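BAR/IMD domain-containing adapter protein 2-like 2 (Mus musculus, PDB 3OK8) binds phosphoinositides and induces planar or gently curved membrane structures through its dimeric I-BAR (IMD) domain. Local coordinates at residues L46-A49 / A50-F54; E75-V78 / Q79-D82; N161-H164 / A165-Q168. One frame throughout, in Å; residues are numbered along the deposited sequence.

Overall arrangement
The chain is a long bundle of three helices, 5-66, 71-147 and 153-217, which forms the antiparallel dimer of the I-BAR (IMD) domain. Each contact is a local stretch of about two turns on a different helix, and they come in chain order. Contacts 1 and 2 sit on the same side of the chain's centre, with centres about 15 Å apart, and touch where Phe54 packs on Ser81; both also meet the second subunit. Contact 3 lies on the opposite side, its centre about 69 Å from that of contact 1 and about 78 Å from that of contact 2, and meets no other chain of the assembly. Together they sample the dimer interface and a solvent-facing part of one elongated rod.

Contact 1 of 3, residues L46-A49 / A50-F54; sequences LSEA and AEVYF
Ala50, Glu51, Val52 and Tyr53 give their backbone N-H groups to the carbonyls of Leu46, Ser47, Glu48 and Ala49 in turn, four consecutive i to i+4 bonds that keep this part of helix 5-66 in regular alpha-helical form. Val52 N to Glu48 O measures 2.9 Å, and Tyr53 N to Ala49 O is 3.1 Å. Val52 packs closely on the preceding turn. With CG1 opposite its carbonyl carbon (chi1 -66°), CG2 is left between the backbone N and the carbonyl carbon, where it meets Ala49 O at 3.1 Å and Glu48 O at 3.4 Å, a tight fit of methyl against backbone oxygens. The other branch, CG1, faces the Glu48 side chain, which runs across it at about a right angle; Glu48 bends at its second torsion, and OE1 comes within 4.0 Å of Val52 CG1. Glu51 sends its carboxylate away from the turn, so that CB does the touching, 3.4 Å from Ser47 O. Ala50 rests its methyl close to Leu46 O, and Tyr53 lays CB against Ala49 O before its ring heads off to the second subunit, where OH is hydrogen-bonded to NE2 of His193. Within 50-54, Tyr53 CD1 sits 3.7 Å above the plane of the Phe54 ring, offset toward its rim. Around the turn, Ala49 and Ala50 pack on Asn38 and Tyr39 of the second subunit, and Ala50 also touches Gln84 of helix 71-147. The chemistry thus divides the turn: the small methyls of Ala49 and Ala50 probably allow the close approach at the dimer interface, a tyrosine hydroxyl adds a polar link between subunits, and the carboxylates of Glu48 and Glu51 take no part in the backbone bonds, that of Glu48 meeting Val52 by an oxygen-to-methyl contact.

Contact 2 of 3, residues E75-V78 / Q79-D82; sequences EILV and QMSD
Gln79 turns back on Glu75 in the early part of helix 71-147, the second helix of the I-BAR three-helix bundle. Glu75 O accepts two N-H groups from that one residue: the backbone N at 3.1 Å, and NE2 in a weak bond at 3.4 Å. The side chain reaches there because CG lies between the backbone N and the carbonyl carbon (chi1 44°); the amide's other end, OE1, takes a weak bond from Trp218 NE1. Shortening this residue to an alanine is likely to leave Glu75 O with only the backbone N-H of this residue, and Trp218 NE1 without this acceptor. Next along, Met80 N is shared between Ile76 O and Leu77 O, both bonds weak, while Ser81 N points well at Leu77 O, with an angle of 165° at the hydrogen. Val78 O is gripped twice from the same face of its plane, by Asp82 N at 3.1 Å and by the Ser81 hydroxyl, OG, at 2.9 Å. Ser81 OG has a further weak partner in Gln58 of helix 5-66. The Asp82 carboxylate runs beside Val78 but is engaged beyond the turn, OD1 forming a salt bridge with Arg85 NH1. On the buried side Met80 runs alongside Ile76, its CE methyl 3.7 Å from Ile76 CG2.

Contact 3 of 3, residues N161-H164 / A165-Q168; sequences NRLH and AQMQ
In His164 the imidazole points opposite to the backbone N (chi1 177°), and Gln168 puts CG opposite its own carbonyl carbon and then extends back along the helix, which brings the two side chains together. Gln168 CG comes over one face of the imidazole, and the amide beyond it approaches His164 CE1, with CD and NE2 each 3.6 Å from that atom. Ring and amide planes stand 38° apart, so the groups lean on each other without stacking flat. On another side of helix 153-217, Arg162 and Gln166 run side by side. The guanidinium receives the amide at its edge, Gln166 NE2 lying 4.0 Å from Arg162 NH2 with the planes 65° apart; both are N-H groups, so they meet as neighbours and not as donor and acceptor. Arg162 NH1 instead makes a weak bond to Ser159 OG. Gln166 CG rests 3.1 Å from Arg162 O, the same oxygen that accepts Gln166 N at 2.9 Å, and the amide's OE1 is 3.8 Å from Leu163 CD1. The backbone is ordinary helix, with Met167 N on Leu163 O and Gln168 N on His164 O. Inward, Met167 packs on Tyr128 and Ala132 of helix 71-147, while His164, Met167 and Gln168 all touch Met7, near the start of helix 5-66. Leu163, on Leu135, joins Met167 in packing against the neighbouring helices, and Gln166 adds a contact to Arg131; across the two segments the polar side chains meet by packing, the hydrogen bonds being those of the backbone.

Contact 1 of 3, residues L46-A49 / A50-F54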
loop_
_atom_site.group_PDB
_atom_site.type_symbol
_atom_site.label_atom_id
_atom_site.label_comp_id
_atom_site.label_asym_id
_atom_site.label_seq_id
_atom_site.Cartn_x
_atom_site.Cartn_y
_atom_site.Cartn_z
ATOM N N LEU A 46 4.679 -3.440 5.476
ATOM C CA LEU A 46 3.536 -3.947 4.719
ATOM C C LEU A 46 4.015 -4.980 3.714
ATOM O O LEU A 46 3.435 -6.049 3.599
ATOM C CB LEU A 46 2.771 -2.840 3.998
ATOM C CG LEU A 46 1.532 -3.301 3.213
ATOM C CD1 LEU A 46 0.360 -3.669 4.139
ATOM C CD2 LEU A 46 1.094 -2.244 2.244
ATOM N N SER A 47 5.089 -4.666 3.001
ATOM C CA SER A 47 5.574 -5.582 1.987
ATOM C C SER A 47 5.996 -6.934 2.596
ATOM O O SER A 47 5.930 -7.957 1.924
ATOM C CB SER A 47 6.702 -4.948 1.162
ATOM O OG SER A 47 7.963 -5.148 1.771
ATOM N N GLU A 48 6.403 -6.937 3.865
ATOM C CA GLU A 48 6.801 -8.168 4.545
ATOM C C GLU A 48 5.588 -9.041 4.893
ATOM O O GLU A 48 5.529 -10.200 4.512
ATOM C CB GLU A 48 7.612 -7.853 5.804
ATOM C CG GLU A 48 9.092 -8.167 5.663
ATOM C CD GLU A 48 9.400 -9.652 5.861
ATOM O OE1 GLU A 48 8.766 -10.285 6.729
ATOM O OE2 GLU A 48 10.286 -10.180 5.155
ATOM N N ALA A 49 4.636 -8.455 5.611
ATOM C CA ALA A 49 3.357 -9.068 5.911
ATOM C C ALA A 49 2.670 -9.621 4.676
ATOM O O ALA A 49 1.990 -10.632 4.766
ATOM C CB ALA A 49 2.451 -8.067 6.585
ATOM N N ALA A 50 2.821 -8.952 3.536
ATOM C CA ALA A 50 2.255 -9.446 2.284
ATOM C C ALA A 50 3.013 -10.665 1.797
ATOM O O ALA A 50 2.410 -11.660 1.416
ATOM C CB ALA A 50 2.268 -8.362 1.205
ATOM N N GLU A 51 4.338 -10.586 1.807
ATOM C CA GLU A 51 5.157 -11.684 1.337
ATOM C C GLU A 51 4.953 -12.965 2.162
ATOM O O GLU A 51 4.968 -14.069 1.614
ATOM C CB GLU A 51 6.625 -11.258 1.310
ATOM C CG GLU A 51 7.597 -12.349 0.893
ATOM C CD GLU A 51 7.594 -12.624 -0.606
ATOM O OE1 GLU A 51 7.232 -11.716 -1.394
ATOM O OE2 GLU A 51 7.974 -13.753 -0.994
ATOM N N VAL A 52 4.748 -12.817 3.469
ATOM C CA VAL A 52 4.540 -13.977 4.333
ATOM C C VAL A 52 3.142 -14.551 4.114
ATOM O O VAL A 52 2.962 -15.764 4.043
ATOM C CB VAL A 52 4.774 -13.664 5.831
ATOM C CG1 VAL A 52 6.233 -13.317 6.083
ATOM C CG2 VAL A 52 3.884 -12.525 6.297
ATOM N N TYR A 53 2.153 -13.677 3.996
ATOM C CA TYR A 53 0.812 -14.113 3.639
ATOM C C TYR A 53 0.750 -14.893 2.320
ATOM O O TYR A 53 0.185 -15.997 2.249
ATOM C CB TYR A 53 -0.106 -12.912 3.538
ATOM C CG TYR A 53 -1.545 -13.276 3.285
ATOM C CD1 TYR A 53 -2.078 -13.264 1.994
ATOM C CD2 TYR A 53 -2.382 -13.610 4.339
ATOM C CE1 TYR A 53 -3.412 -13.584 1.773
ATOM C CE2 TYR A 53 -3.711 -13.923 4.132
ATOM C CZ TYR A 53 -4.221 -13.921 2.854
ATOM O OH TYR A 53 -5.548 -14.242 2.685
ATOM N N PHE A 54 1.306 -14.326 1.259
ATOM C CA PHE A 54 1.190 -14.995 -0.039
ATOM C C PHE A 54 2.110 -16.206 -0.192
ATOM O O PHE A 54 1.824 -17.117 -0.966
ATOM C CB PHE A 54 1.270 -14.010 -1.203
ATOM C CG PHE A 54 -0.050 -13.352 -1.494
ATOM C CD1 PHE A 54 -1.047 -14.037 -2.176
ATOM C CD2 PHE A 54 -0.322 -12.080 -1.035
ATOM C CE1 PHE A 54 -2.287 -13.446 -2.426
ATOM C CE2 PHE A 54 -1.554 -11.480 -1.290
ATOM C CZ PHE A 54 -2.534 -12.164 -1.981
#

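Contact 2 of 3, residues E75-V78 / Q79-D82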
loop_
_atom_site.group_PDB
_atom_site.type_symbol
_atom_site.label_atom_id
_atom_site.label_comp_id
_atom_site.label_asym_id
_atom_site.label_seq_id
_atom_site.Cartn_x
_atom_site.Cartn_y
_atom_site.Cartn_z
ATOM N N GLU A 75 -3.034 -24.434 -9.398
ATOM C CA GLU A 75 -2.299 -23.536 -10.283
ATOM C C GLU A 75 -2.669 -22.080 -10.018
ATOM O O GLU A 75 -1.808 -21.225 -9.990
ATOM C CB GLU A 75 -2.549 -23.876 -11.752
ATOM C CG GLU A 75 -1.970 -25.224 -12.212
ATOM C CD GLU A 75 -0.440 -25.263 -12.199
ATOM O OE1 GLU A 75 0.134 -26.283 -12.645
ATOM O OE2 GLU A 75 0.189 -24.282 -11.739
ATOM N N ILE A 76 -3.954 -21.820 -9.815
ATOM C CA ILE A 76 -4.449 -20.482 -9.587
ATOM C C ILE A 76 -3.859 -19.815 -8.349
ATOM O O ILE A 76 -3.474 -18.642 -8.397
ATOM C CB ILE A 76 -5.978 -20.469 -9.523
ATOM C CG1 ILE A 76 -6.546 -20.824 -10.901
ATOM C CG2 ILE A 76 -6.460 -19.109 -9.015
ATOM C CD1 ILE A 76 -8.044 -21.055 -10.942
ATOM N N LEU A 77 -3.770 -20.561 -7.251
ATOM C CA LEU A 77 -3.268 -20.015 -5.990
ATOM C C LEU A 77 -1.780 -19.684 -6.062
ATOM O O LEU A 77 -1.317 -18.682 -5.515
ATOM C CB LEU A 77 -3.526 -21.000 -4.839
ATOM C CG LEU A 77 -5.001 -21.284 -4.543
ATOM C CD1 LEU A 77 -5.179 -22.587 -3.699
ATOM C CD2 LEU A 77 -5.634 -20.095 -3.835
ATOM N N VAL A 78 -1.037 -20.547 -6.731
ATOM C CA VAL A 78 0.393 -20.375 -6.901
ATOM C C VAL A 78 0.647 -19.137 -7.754
ATOM O O VAL A 78 1.593 -18.385 -7.504
ATOM C CB VAL A 78 1.025 -21.648 -7.531
ATOM C CG1 VAL A 78 2.453 -21.398 -7.983
ATOM C CG2 VAL A 78 0.990 -22.791 -6.523
ATOM N N GLN A 79 -0.208 -18.891 -8.740
ATOM C CA GLN A 79 0.007 -17.696 -9.560
ATOM C C GLN A 79 -0.610 -16.429 -8.985
ATOM O O GLN A 79 -0.427 -15.345 -9.518
ATOM C CB GLN A 79 -0.377 -17.894 -11.028
ATOM C CG GLN A 79 -1.663 -18.609 -11.309
ATOM C CD GLN A 79 -1.814 -18.884 -12.797
ATOM O OE1 GLN A 79 -1.666 -17.974 -13.616
ATOM N NE2 GLN A 79 -2.097 -20.138 -13.155
ATOM N N MET A 80 -1.330 -16.567 -7.884
ATOM C CA MET A 80 -1.781 -15.403 -7.153
ATOM C C MET A 80 -0.628 -14.892 -6.318
ATOM O O MET A 80 -0.373 -13.687 -6.273
ATOM C CB MET A 80 -2.973 -15.735 -6.270
ATOM C CG MET A 80 -4.297 -15.822 -6.993
ATOM S SD MET A 80 -5.594 -16.441 -5.891
ATOM C CE MET A 80 -7.048 -16.162 -6.894
ATOM N N SER A 81 0.079 -15.801 -5.658
ATOM C CA SER A 81 1.263 -15.404 -4.906
ATOM C C SER A 81 2.334 -14.839 -5.842
ATOM O O SER A 81 2.938 -13.812 -5.546
ATOM C CB SER A 81 1.836 -16.560 -4.093
ATOM O OG SER A 81 2.562 -17.447 -4.927
ATOM N N ASP A 82 2.580 -15.512 -6.960
ATOM C CA ASP A 82 3.508 -14.988 -7.957
ATOM C C ASP A 82 3.154 -13.557 -8.366
ATOM O O ASP A 82 4.040 -12.702 -8.464
ATOM C CB ASP A 82 3.562 -15.905 -9.183
ATOM C CG ASP A 82 4.228 -17.232 -8.882
ATOM O OD1 ASP A 82 4.700 -17.411 -7.733
ATOM O OD2 ASP A 82 4.279 -18.093 -9.789
#

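Contact 3 of 3, residues N161-H164 / A165-Q168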
loop_
_atom_site.group_PDB
_atom_site.type_symbol
_atom_site.label_atom_id
_atom_site.label_comp_id
_atom_site.label_asym_id
_atom_site.label_seq_id
_atom_site.Cartn_x
_atom_site.Cartn_y
_atom_site.Cartn_z
ATOM N N ASN A 161 20.829 62.725 -2.755
ATOM C CA ASN A 161 19.667 62.292 -3.520
ATOM C C ASN A 161 19.913 61.020 -4.332
ATOM O O ASN A 161 19.025 60.186 -4.437
ATOM C CB ASN A 161 19.120 63.422 -4.402
ATOM C CG ASN A 161 18.239 64.400 -3.623
ATOM O OD1 ASN A 161 17.987 64.215 -2.431
ATOM N ND2 ASN A 161 17.764 65.443 -4.300
ATOM N N ARG A 162 21.112 60.865 -4.889
ATOM C CA ARG A 162 21.452 59.640 -5.615
ATOM C C ARG A 162 21.636 58.477 -4.645
ATOM O O ARG A 162 21.291 57.335 -4.953
ATOM C CB ARG A 162 22.714 59.817 -6.466
ATOM C CG ARG A 162 24.006 59.593 -5.702
ATOM C CD ARG A 162 25.222 60.064 -6.487
ATOM N NE ARG A 162 26.285 60.542 -5.604
ATOM C CZ ARG A 162 27.136 59.746 -4.962
ATOM N NH1 ARG A 162 28.071 60.264 -4.175
ATOM N NH2 ARG A 162 27.046 58.428 -5.105
ATOM N N LEU A 163 22.180 58.781 -3.469
ATOM C CA LEU A 163 22.405 57.783 -2.429
ATOM C C LEU A 163 21.080 57.165 -1.968
ATOM O O LEU A 163 21.002 55.974 -1.668
ATOM C CB LEU A 163 23.129 58.429 -1.253
ATOM C CG LEU A 163 24.186 57.622 -0.506
ATOM C CD1 LEU A 163 25.118 56.923 -1.480
ATOM C CD2 LEU A 163 24.969 58.557 0.403
ATOM N N HIS A 164 20.040 57.989 -1.928
ATOM C CA HIS A 164 18.699 57.556 -1.571
ATOM C C HIS A 164 18.019 56.818 -2.716
ATOM O O HIS A 164 17.197 55.930 -2.482
ATOM C CB HIS A 164 17.849 58.755 -1.180
ATOM C CG HIS A 164 16.426 58.414 -0.869
ATOM N ND1 HIS A 164 15.397 58.638 -1.756
ATOM C CD2 HIS A 164 15.861 57.870 0.235
ATOM C CE1 HIS A 164 14.256 58.248 -1.212
ATOM N NE2 HIS A 164 14.511 57.781 -0.003
ATOM N N ALA A 165 18.344 57.196 -3.952
ATOM C CA ALA A 165 17.805 56.497 -5.113
ATOM C C ALA A 165 18.363 55.070 -5.176
ATOM O O ALA A 165 17.620 54.118 -5.416
ATOM C CB ALA A 165 18.112 57.266 -6.399
ATOM N N GLN A 166 19.667 54.937 -4.938
ATOM C CA GLN A 166 20.346 53.646 -4.913
ATOM C C GLN A 166 19.800 52.722 -3.826
ATOM O O GLN A 166 19.677 51.503 -4.022
ATOM C CB GLN A 166 21.842 53.852 -4.698
ATOM C CG GLN A 166 22.500 54.661 -5.789
ATOM C CD GLN A 166 23.958 54.944 -5.505
ATOM O OE1 GLN A 166 24.479 54.613 -4.437
ATOM N NE2 GLN A 166 24.629 55.555 -6.466
ATOM N N MET A 167 19.483 53.303 -2.674
ATOM C CA MET A 167 18.895 52.532 -1.591
ATOM C C MET A 167 17.475 52.075 -1.930
ATOM O O MET A 167 17.070 50.981 -1.545
ATOM C CB MET A 167 18.922 53.309 -0.274
ATOM C CG MET A 167 18.581 52.447 0.937
ATOM S SD MET A 167 19.119 53.157 2.498
ATOM C CE MET A 167 18.592 51.908 3.678
ATOM N N GLN A 168 16.721 52.906 -2.643
ATOM C CA GLN A 168 15.396 52.492 -3.093
ATOM C C GLN A 168 15.525 51.296 -4.030
ATOM O O GLN A 168 14.779 50.322 -3.915
ATOM C CB GLN A 168 14.662 53.631 -3.803
ATOM C CG GLN A 168 14.054 54.668 -2.866
ATOM C CD GLN A 168 13.292 55.757 -3.606
ATOM O OE1 GLN A 168 13.758 56.275 -4.620
ATOM N NE2 GLN A 168 12.113 56.107 -3.099
#